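Local coordinates for surface glycan binding protein B (Bacteroides ovatus, PDB 6E57), which binds mixed-linkage beta-glucan oligosaccharides and probably helps the gut bacterium capture cereal beta-glucan at its cell surface, at residues T78-G83 against K108-T113; T104-I109 against S120-V125; L249-Q254 against I267-P272; Y279-K284 against Q303-S308. One frame throughout, in Å; residues are numbered along the deposited sequence.

Contact 1 of 4, residues T78-G83 against K108-T113; sequences TWFIDG and KIEVET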
# COMPACT_ATOMS: atom_id res chain seq x y z
N THR A 78 24.48 19.73 -14.38
CA THR A 78 24.51 18.28 -14.53
C THR A 78 23.12 17.72 -14.19
O THR A 78 22.45 18.20 -13.28
CB THR A 78 25.60 17.65 -13.66
OG1 THR A 78 26.82 18.36 -13.89
CG2 THR A 78 25.82 16.18 -13.95
N TRP A 79 22.70 16.70 -14.95
CA TRP A 79 21.41 16.06 -14.76
C TRP A 79 21.61 14.63 -14.24
O TRP A 79 22.53 13.94 -14.67
CB TRP A 79 20.61 16.08 -16.08
CG TRP A 79 20.51 17.43 -16.72
CD1 TRP A 79 21.48 18.05 -17.46
CD2 TRP A 79 19.38 18.32 -16.71
NE1 TRP A 79 21.03 19.27 -17.90
CE2 TRP A 79 19.75 19.46 -17.46
CE3 TRP A 79 18.11 18.26 -16.15
CZ2 TRP A 79 18.89 20.53 -17.65
CZ3 TRP A 79 17.25 19.33 -16.34
CH2 TRP A 79 17.64 20.45 -17.08
N PHE A 80 20.74 14.22 -13.31
CA PHE A 80 20.78 12.89 -12.72
C PHE A 80 19.38 12.26 -12.76
O PHE A 80 18.43 12.84 -12.23
CB PHE A 80 21.28 12.96 -11.27
CG PHE A 80 22.70 13.46 -11.11
CD1 PHE A 80 22.98 14.81 -11.15
CD2 PHE A 80 23.74 12.57 -10.89
CE1 PHE A 80 24.28 15.27 -10.99
CE2 PHE A 80 25.04 13.03 -10.73
CZ PHE A 80 25.31 14.38 -10.78
N ILE A 81 19.27 11.09 -13.38
CA ILE A 81 18.06 10.25 -13.37
C ILE A 81 18.31 9.07 -12.41
O ILE A 81 19.21 8.26 -12.64
CB ILE A 81 17.69 9.77 -14.79
CG1 ILE A 81 17.47 10.94 -15.76
CG2 ILE A 81 16.48 8.85 -14.74
CD1 ILE A 81 16.21 11.74 -15.50
N ASP A 82 17.51 9.00 -11.34
CA ASP A 82 17.63 8.00 -10.27
C ASP A 82 19.07 7.95 -9.76
O ASP A 82 19.64 6.88 -9.58
CB ASP A 82 17.16 6.62 -10.73
CG ASP A 82 15.66 6.50 -10.97
OD1 ASP A 82 14.91 7.38 -10.48
OD2 ASP A 82 15.25 5.53 -11.63
N GLY A 83 19.67 9.13 -9.54
CA GLY A 83 21.00 9.24 -8.93
C GLY A 83 22.15 9.08 -9.93
O GLY A 83 23.27 9.44 -9.61
N LYS A 108 17.42 14.98 -10.51
CA LYS A 108 18.20 16.01 -9.83
C LYS A 108 18.81 16.94 -10.89
O LYS A 108 19.36 16.47 -11.88
CB LYS A 108 19.30 15.41 -8.96
CG LYS A 108 18.83 14.82 -7.64
CD LYS A 108 19.94 14.15 -6.84
CE LYS A 108 19.43 13.28 -5.70
NZ LYS A 108 18.81 12.03 -6.20
N ILE A 109 18.69 18.25 -10.65
CA ILE A 109 19.30 19.30 -11.47
C ILE A 109 20.34 20.02 -10.62
O ILE A 109 19.99 20.82 -9.76
CB ILE A 109 18.23 20.27 -12.01
CG1 ILE A 109 17.11 19.54 -12.75
CG2 ILE A 109 18.87 21.35 -12.87
CD1 ILE A 109 15.90 20.40 -13.06
N GLU A 110 21.62 19.72 -10.86
CA GLU A 110 22.72 20.31 -10.11
C GLU A 110 23.42 21.36 -10.97
O GLU A 110 23.96 21.04 -12.02
CB GLU A 110 23.70 19.22 -9.65
CG GLU A 110 23.10 18.28 -8.62
CD GLU A 110 24.10 17.44 -7.84
OE1 GLU A 110 25.31 17.74 -7.91
OE2 GLU A 110 23.66 16.49 -7.16
N VAL A 111 23.37 22.62 -10.51
CA VAL A 111 24.02 23.74 -11.16
C VAL A 111 25.25 24.14 -10.33
O VAL A 111 25.14 24.30 -9.12
CB VAL A 111 23.05 24.93 -11.32
CG1 VAL A 111 23.71 26.12 -12.00
CG2 VAL A 111 21.78 24.52 -12.06
N GLU A 112 26.40 24.28 -11.00
CA GLU A 112 27.65 24.70 -10.36
C GLU A 112 28.28 25.82 -11.20
O GLU A 112 28.29 25.76 -12.43
CB GLU A 112 28.61 23.51 -10.23
CG GLU A 112 29.70 23.74 -9.20
CD GLU A 112 30.74 22.63 -9.13
OE1 GLU A 112 31.21 22.21 -10.20
OE2 GLU A 112 31.09 22.21 -8.01
N THR A 113 28.81 26.83 -10.51
CA THR A 113 29.52 27.94 -11.14
C THR A 113 31.02 27.62 -11.17
O THR A 113 31.46 26.64 -10.56
CB THR A 113 29.19 29.28 -10.46
OG1 THR A 113 29.75 30.32 -11.27
CG2 THR A 113 29.73 29.40 -9.05

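Contact 2 of 4, residues T104-I109 against S120-V125; sequences TYNLKI and SREGLV. With EDO (1,2-ethanediol), chain H.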
# COMPACT_ATOMS: atom_id res chain seq x y z
N THR A 104 8.21 6.08 -13.01
CA THR A 104 8.42 7.26 -12.19
C THR A 104 9.90 7.33 -11.84
O THR A 104 10.48 6.35 -11.39
CB THR A 104 7.50 7.23 -10.96
OG1 THR A 104 6.16 7.37 -11.43
CG2 THR A 104 7.81 8.32 -9.95
N TYR A 105 10.51 8.51 -12.06
CA TYR A 105 11.95 8.70 -11.98
C TYR A 105 12.28 9.86 -11.04
O TYR A 105 11.56 10.86 -11.01
CB TYR A 105 12.53 9.01 -13.36
CG TYR A 105 12.35 7.92 -14.38
CD1 TYR A 105 11.18 7.82 -15.13
CD2 TYR A 105 13.34 6.98 -14.60
CE1 TYR A 105 11.01 6.81 -16.06
CE2 TYR A 105 13.18 5.97 -15.53
CZ TYR A 105 12.02 5.88 -16.27
OH TYR A 105 11.87 4.89 -17.19
N ASN A 106 13.39 9.72 -10.30
CA ASN A 106 13.97 10.82 -9.55
C ASN A 106 14.86 11.63 -10.50
O ASN A 106 15.75 11.07 -11.14
CB ASN A 106 14.74 10.33 -8.33
CG ASN A 106 15.37 11.46 -7.55
OD1 ASN A 106 16.38 12.02 -7.97
ND2 ASN A 106 14.78 11.80 -6.41
N LEU A 107 14.61 12.95 -10.57
CA LEU A 107 15.42 13.88 -11.37
C LEU A 107 16.09 14.88 -10.43
O LEU A 107 15.41 15.55 -9.66
CB LEU A 107 14.51 14.60 -12.38
CG LEU A 107 15.19 15.71 -13.19
CD1 LEU A 107 16.34 15.15 -14.02
CD2 LEU A 107 14.18 16.42 -14.09
N LYS A 108 17.42 14.98 -10.51
CA LYS A 108 18.20 16.01 -9.83
C LYS A 108 18.81 16.94 -10.89
O LYS A 108 19.36 16.47 -11.88
CB LYS A 108 19.30 15.41 -8.96
CG LYS A 108 18.83 14.82 -7.64
CD LYS A 108 19.94 14.15 -6.84
CE LYS A 108 19.43 13.28 -5.70
NZ LYS A 108 18.81 12.03 -6.20
N ILE A 109 18.69 18.25 -10.65
CA ILE A 109 19.30 19.30 -11.47
C ILE A 109 20.34 20.02 -10.62
O ILE A 109 19.99 20.82 -9.76
CB ILE A 109 18.23 20.27 -12.01
CG1 ILE A 109 17.11 19.54 -12.75
CG2 ILE A 109 18.87 21.35 -12.87
CD1 ILE A 109 15.90 20.40 -13.06
N SER A 120 20.40 23.67 -6.41
CA SER A 120 19.91 22.31 -6.64
C SER A 120 18.38 22.28 -6.70
O SER A 120 17.71 23.02 -5.99
CB SER A 120 20.44 21.39 -5.57
OG SER A 120 20.73 20.11 -6.11
N ARG A 121 17.84 21.40 -7.56
CA ARG A 121 16.42 21.07 -7.61
C ARG A 121 16.28 19.54 -7.71
O ARG A 121 17.05 18.90 -8.43
CB ARG A 121 15.72 21.73 -8.80
CG ARG A 121 15.75 23.25 -8.80
CD ARG A 121 14.93 23.90 -7.69
NE ARG A 121 14.80 25.34 -7.88
CZ ARG A 121 15.77 26.23 -7.71
NH1 ARG A 121 16.96 25.84 -7.26
NH2 ARG A 121 15.57 27.50 -7.99
N GLU A 122 15.32 18.97 -6.97
CA GLU A 122 15.04 17.54 -7.00
C GLU A 122 13.52 17.33 -7.11
O GLU A 122 12.76 17.89 -6.32
CB GLU A 122 15.60 16.85 -5.76
CG GLU A 122 15.59 15.33 -5.85
CD GLU A 122 15.89 14.59 -4.56
OE1 GLU A 122 15.60 13.38 -4.49
OE2 GLU A 122 16.42 15.22 -3.62
N GLY A 123 13.09 16.53 -8.09
CA GLY A 123 11.68 16.25 -8.32
C GLY A 123 11.47 14.90 -8.98
O GLY A 123 12.42 14.17 -9.25
N LEU A 124 10.19 14.58 -9.23
CA LEU A 124 9.80 13.34 -9.89
C LEU A 124 9.48 13.63 -11.36
O LEU A 124 8.98 14.71 -11.69
CB LEU A 124 8.58 12.75 -9.17
CG LEU A 124 8.80 12.34 -7.71
CD1 LEU A 124 7.50 11.86 -7.09
CD2 LEU A 124 9.87 11.26 -7.60
N VAL A 125 9.79 12.66 -12.22
CA VAL A 125 9.39 12.64 -13.62
C VAL A 125 8.51 11.41 -13.84
O VAL A 125 8.97 10.28 -13.69
CB VAL A 125 10.61 12.65 -14.56
CG1 VAL A 125 10.22 12.34 -16.00
CG2 VAL A 125 11.38 13.96 -14.48
C1 EDO H . 18.33 29.53 -4.89
O1 EDO H . 18.82 30.86 -4.68
C2 EDO H . 18.14 29.30 -6.39
O2 EDO H . 17.19 30.22 -6.92

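Contact 3 of 4, residues L249-Q254 against I267-P272; sequences LTIGGQ and ITLTCP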
# COMPACT_ATOMS: atom_id res chain seq x y z
N LEU A 249 7.77 -14.30 17.61
CA LEU A 249 7.35 -12.91 17.71
C LEU A 249 7.11 -12.58 19.19
O LEU A 249 6.55 -13.39 19.92
CB LEU A 249 6.06 -12.70 16.90
CG LEU A 249 6.17 -12.92 15.39
CD1 LEU A 249 4.80 -13.03 14.75
CD2 LEU A 249 6.98 -11.81 14.74
N THR A 250 7.54 -11.38 19.61
CA THR A 250 7.33 -10.90 20.97
C THR A 250 6.47 -9.62 20.93
O THR A 250 6.86 -8.64 20.32
CB THR A 250 8.67 -10.67 21.68
OG1 THR A 250 9.37 -11.92 21.69
CG2 THR A 250 8.53 -10.16 23.10
N ILE A 251 5.30 -9.68 21.57
CA ILE A 251 4.39 -8.54 21.73
C ILE A 251 4.22 -8.30 23.23
O ILE A 251 4.16 -9.25 24.01
CB ILE A 251 3.03 -8.79 21.03
CG1 ILE A 251 3.20 -9.43 19.65
CG2 ILE A 251 2.21 -7.51 20.95
CD1 ILE A 251 3.06 -10.93 19.64
N GLY A 252 4.14 -7.03 23.63
CA GLY A 252 4.37 -6.68 25.02
C GLY A 252 5.69 -7.28 25.45
O GLY A 252 6.73 -6.98 24.85
N GLY A 253 5.66 -8.17 26.44
CA GLY A 253 6.83 -8.97 26.81
C GLY A 253 6.59 -10.45 26.58
O GLY A 253 7.29 -11.29 27.16
N GLN A 254 5.61 -10.76 25.73
CA GLN A 254 5.05 -12.10 25.59
C GLN A 254 5.52 -12.70 24.26
O GLN A 254 5.11 -12.24 23.19
CB GLN A 254 3.52 -12.05 25.64
CG GLN A 254 2.96 -11.29 26.83
CD GLN A 254 3.09 -12.04 28.13
OE1 GLN A 254 4.18 -12.32 28.61
NE2 GLN A 254 1.95 -12.37 28.73
N ILE A 267 1.62 -15.61 8.11
CA ILE A 267 1.76 -16.29 9.39
C ILE A 267 0.56 -15.91 10.27
O ILE A 267 0.15 -14.75 10.29
CB ILE A 267 3.12 -15.95 10.05
CG1 ILE A 267 3.44 -16.89 11.21
CG2 ILE A 267 3.17 -14.49 10.48
CD1 ILE A 267 4.88 -16.80 11.66
N THR A 268 -0.00 -16.90 10.97
CA THR A 268 -1.13 -16.71 11.89
C THR A 268 -0.75 -17.24 13.28
O THR A 268 -0.26 -18.36 13.40
CB THR A 268 -2.40 -17.41 11.37
OG1 THR A 268 -2.65 -16.93 10.04
CG2 THR A 268 -3.62 -17.16 12.23
N LEU A 269 -1.01 -16.43 14.31
CA LEU A 269 -0.70 -16.77 15.70
C LEU A 269 -1.89 -16.39 16.59
O LEU A 269 -2.85 -15.78 16.12
CB LEU A 269 0.59 -16.04 16.13
CG LEU A 269 0.50 -14.52 16.29
CD1 LEU A 269 1.47 -14.03 17.35
CD2 LEU A 269 0.77 -13.81 14.97
N THR A 270 -1.82 -16.76 17.88
CA THR A 270 -2.77 -16.30 18.89
C THR A 270 -2.17 -15.09 19.61
O THR A 270 -1.19 -15.23 20.36
CB THR A 270 -3.12 -17.42 19.89
OG1 THR A 270 -3.54 -18.57 19.16
CG2 THR A 270 -4.22 -17.01 20.85
N CYS A 271 -2.75 -13.91 19.38
CA CYS A 271 -2.33 -12.70 20.08
C CYS A 271 -2.46 -12.94 21.58
O CYS A 271 -3.54 -13.30 22.05
CB CYS A 271 -3.17 -11.50 19.66
SG CYS A 271 -2.92 -10.05 20.72
N PRO A 272 -1.38 -12.76 22.37
CA PRO A 272 -1.41 -13.05 23.80
C PRO A 272 -2.37 -12.16 24.61
O PRO A 272 -2.95 -11.21 24.08
CB PRO A 272 0.04 -12.85 24.25
CG PRO A 272 0.64 -11.93 23.21
CD PRO A 272 -0.06 -12.29 21.92

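Contact 4 of 4, residues Y279-K284 against Q303-S308; sequences YTMTGK and QTVTVS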
# COMPACT_ATOMS: atom_id res chain seq x y z
N TYR A 279 1.50 -1.49 22.13
CA TYR A 279 2.58 -2.39 22.49
C TYR A 279 3.62 -2.46 21.37
O TYR A 279 3.30 -2.27 20.19
CB TYR A 279 2.04 -3.78 22.81
CG TYR A 279 1.15 -3.83 24.02
CD1 TYR A 279 1.69 -3.92 25.30
CD2 TYR A 279 -0.23 -3.75 23.90
CE1 TYR A 279 0.88 -3.95 26.42
CE2 TYR A 279 -1.05 -3.78 25.02
CZ TYR A 279 -0.49 -3.88 26.28
OH TYR A 279 -1.30 -3.91 27.38
N THR A 280 4.86 -2.75 21.76
CA THR A 280 5.96 -3.00 20.84
C THR A 280 5.97 -4.48 20.46
O THR A 280 5.86 -5.34 21.33
CB THR A 280 7.30 -2.59 21.47
OG1 THR A 280 7.24 -1.20 21.79
CG2 THR A 280 8.48 -2.86 20.56
N MET A 281 6.09 -4.76 19.16
CA MET A 281 6.30 -6.11 18.64
C MET A 281 7.68 -6.17 17.97
O MET A 281 8.04 -5.28 17.20
CB MET A 281 5.22 -6.52 17.63
CG MET A 281 5.55 -7.79 16.85
SD MET A 281 4.12 -8.56 16.02
CE MET A 281 3.55 -7.22 14.99
N THR A 282 8.45 -7.22 18.30
CA THR A 282 9.67 -7.59 17.59
C THR A 282 9.56 -9.06 17.19
O THR A 282 8.57 -9.71 17.49
CB THR A 282 10.91 -7.35 18.46
OG1 THR A 282 10.80 -8.19 19.61
CG2 THR A 282 11.07 -5.90 18.89
N GLY A 283 10.59 -9.57 16.50
CA GLY A 283 10.66 -10.97 16.10
C GLY A 283 12.08 -11.41 15.85
O GLY A 283 12.97 -10.57 15.70
N LYS A 284 12.29 -12.73 15.80
CA LYS A 284 13.59 -13.35 15.55
C LYS A 284 13.44 -14.44 14.49
O LYS A 284 12.49 -15.21 14.52
CB LYS A 284 14.17 -13.94 16.85
CG LYS A 284 14.64 -12.92 17.88
CD LYS A 284 15.98 -12.30 17.56
CE LYS A 284 16.32 -11.10 18.43
NZ LYS A 284 15.48 -9.93 18.09
N GLN A 303 7.60 -2.81 15.83
CA GLN A 303 6.26 -2.54 15.31
C GLN A 303 5.34 -2.12 16.46
O GLN A 303 5.33 -2.76 17.52
CB GLN A 303 5.72 -3.80 14.62
CG GLN A 303 4.26 -3.70 14.19
CD GLN A 303 4.08 -2.87 12.94
OE1 GLN A 303 4.92 -2.86 12.05
NE2 GLN A 303 2.95 -2.18 12.88
N THR A 304 4.57 -1.05 16.25
CA THR A 304 3.57 -0.60 17.21
C THR A 304 2.25 -1.32 16.91
O THR A 304 1.72 -1.22 15.79
CB THR A 304 3.44 0.93 17.21
OG1 THR A 304 4.68 1.46 17.66
CG2 THR A 304 2.32 1.44 18.09
N VAL A 305 1.75 -2.06 17.91
CA VAL A 305 0.52 -2.85 17.81
C VAL A 305 -0.49 -2.27 18.80
O VAL A 305 -0.19 -2.15 19.99
CB VAL A 305 0.78 -4.34 18.13
CG1 VAL A 305 -0.47 -5.18 17.93
CG2 VAL A 305 1.94 -4.89 17.32
N THR A 306 -1.68 -1.93 18.30
CA THR A 306 -2.82 -1.59 19.14
C THR A 306 -3.62 -2.86 19.42
O THR A 306 -4.07 -3.53 18.49
CB THR A 306 -3.68 -0.49 18.50
OG1 THR A 306 -2.86 0.68 18.42
CG2 THR A 306 -4.93 -0.18 19.29
N VAL A 307 -3.76 -3.19 20.71
CA VAL A 307 -4.51 -4.35 21.15
C VAL A 307 -5.82 -3.87 21.79
O VAL A 307 -5.86 -2.85 22.47
CB VAL A 307 -3.68 -5.22 22.12
CG1 VAL A 307 -4.45 -6.44 22.59
CG2 VAL A 307 -2.36 -5.64 21.50
N SER A 308 -6.90 -4.62 21.52
CA SER A 308 -8.21 -4.41 22.14
C SER A 308 -8.91 -5.77 22.33
O SER A 308 -8.58 -6.72 21.63
CB SER A 308 -9.05 -3.46 21.32
OG SER A 308 -8.96 -3.76 19.94

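Contact 1 of 4, residues T78-G83 against K108-T113
Thr78 N donates to Glu110 O at 2.7 Å, and Glu110 N returns a bond to Thr78 O. Phe80 and Lys108 exchange a second such pair, with Lys108 N 2.9 Å from Phe80 O. Residues 78-81 and 108-113 are thus antiparallel neighbours, their short axes at 160°. Trp79 and Ile109 form the non-hydrogen-bonded pair in between. Their side chains lie alongside each other and point the same way. Ile109 CG2 sits over one face of the indole, while Ile109 CG1 comes to 3.6 Å from Trp79 CZ3. The indole nitrogen bonds to the carbonyl of Asp93, which holds the ring from its other end. Leu67 of strand 63-70 packs on both residues, so this face looks onto strand 63-70, as in the core of a beta sandwich. Thr78, Phe80, Lys108 and Glu110 lie on the other face of the sheet. Phe80 CB meets Lys108 CB at 3.9 Å, and Lys108 O is near the plane of the phenyl ring, at its edge. The Glu110 chain, extended beyond CG, brings CD to 3.8 Å from Phe80 CE1. Its carboxylate plane is turned 34° from the ring. The chemistry is divided by face: aromatic and aliphatic carbon packs inward, and on the outer, partly exposed side the carboxylate end of Glu110 and the base of the Lys108 chain lie against Phe80.

Contact 2 of 4, residues T104-I109 against S120-V125
Residues 104-109 and 120-125 run antiparallel, with their short axes 4.6 Å apart at closest approach and 154° between their directions. Tyr105 with Val125, Leu107 with Gly123 and Ile109 with Arg121 are hydrogen-bonded pairs, each joined by two backbone bonds. Of these, Ile109 N to Arg121 O is 2.8 Å and nearly straight at the hydrogen. Several CA-H...O contacts fill in between, such as Glu122 CA to Leu107 O at 3.3 Å. On the face of Asn106, Lys108 and Glu122 a polar cluster forms. Asn106 ND2 donates to Glu122 OE1 at 2.6 Å. The acceptor lies in the amide plane, and the anti lone pair of OE1 is used, although the amide and carboxylate planes are 60° apart. CG of Asn106 stands opposite its backbone N (chi1 179°), and this swings the amide across to the neighbouring strand. The two strands are the arms of a beta hairpin, inside a mixed five-stranded sheet, consistent with an Ig-like sandwich domain. Lys108 runs beside Glu122, with Lys108 CG 3.7 Å from Glu122 CG. Lys108 NZ bonds to Asn106 OD1 at 3.0 Å, coming from above the carbonyl plane; the ion pair from NZ to Glu122 OE1 is long. On the buried face, Leu107 CD2 packs obliquely on Val125 CG2 at 3.7 Å. Ile65 and Leu63 of strand 63-70 meet Leu107 and Val125 respectively. The Tyr105 ring has Val125 O at its edge, in plane, and its hydroxyl bonds to Lys101 O. Arg121 NH2 makes a weak bond to a 1,2-ethanediol, probably from the crystallisation liquor.

Contact 3 of 4, residues L249-Q254 against I267-P272
The puckered ring of Pro272 meets residues 249-254 at its rim, through CB, CG and CD. Gln254 CB lies 3.8 Å from Pro272 CG and equally near Pro272 CB. At another corner of the ring, Ile251 CD1 is 4.1 Å from Pro272 CD. The Gln254 and Pro272 side chains pass each other in opposite directions, whereas Ile251 crosses the proline at about a right angle. The contact joins a beta hairpin to strand 266-270 in what is probably a beta-sandwich domain. Strands 246-251 and 254-256 are the arms of the hairpin, and Ile251 to Gln254 form its type II' turn. Gly252 takes the positive phi of that turn. The turn is closed by Gln254 N donating to Ile251 O at 2.7 Å, and Ile251 N donates back to Gln254 O. Between the two segments themselves the contact is apolar packing. Leu249, Ile251 and Leu269 direct their CB atoms toward the opposing segment and are buried. Trp236 of strand 235-240 also packs on Ile251, and Phe259 on Leu269, so the contact is part of the domain core. Leu269 CG stands between its own backbone N and carbonyl carbon (chi1 70°), and its two methyls divide the work. Leu269 CD1 meets Ile251 CD1 tip to tip at 4.2 Å, and Leu269 CD2 touches Leu249 CD1 at 4.1 Å, the two leucines crossing at about a right angle.

Contact 4 of 4, residues Y279-K284 against Q303-S308
Tyr279 and Val305, like Met281 and Gln303, are hydrogen-bonded antiparallel pairs, on short strand axes 129° apart. Each pair has two backbone bonds. Met281 N to Gln303 O is 2.7 Å, and Val305 N to Tyr279 O is 2.8 Å with an angle of 171° at the hydrogen. On the face shared by these four residues, the Met281 chain bends at its last torsion (chi3 58°). This brings Met281 CE against two side chains of the other strand, 3.7 Å from both Val305 CG2 and Gln303 CG. Met281 and Gln303 run alongside and point the same way; Met281 and Val305 meet at a slant. Trp236 of strand 235-240 packs on both Met281 and Val305, and Phe293 on Met281 and Gln303. This places them in the buried interior of the same domain as residues 249-272, with strand 277-285 lying between strands 246-251 and 299-315. The amide of Gln303 turns away from Met281. Its OE1 accepts from Asn295 ND2, and its NE2 makes a weak bond to Thr304 O. Further along, Tyr279 CD2 touches Val307 CG2 at 3.7 Å, the two side chains crossing at about a right angle. Val305 O lies near the plane of the tyrosine ring, at its edge. The phenol oxygen bonds to Ser275 O. Thr280 and Thr304 pair across the strands on the opposite, exposed face.

How the contacts relate
From the N terminus, contact 1 opens at residues 78-83 and closes a loop at strand 103-113. Contact 2 starts on that strand before contact 1 ends and closes at strand 118-128, so the two overlap. They share Lys108 and Ile109, and together tie three adjacent strands into one sheet of an N-terminal domain. Beyond the intervening sheet of residues 144-217, contact 3 closes a short loop from 254 to 267, and contact 4 closes one from 284 to 303. Their centres lie about 42 and 36 Å from that of contact 2. Strands 246-251 and 277-285 are neighbours, and join contacts 3 and 4 directly. The glycan-pocket residues follow, from Trp322 onward.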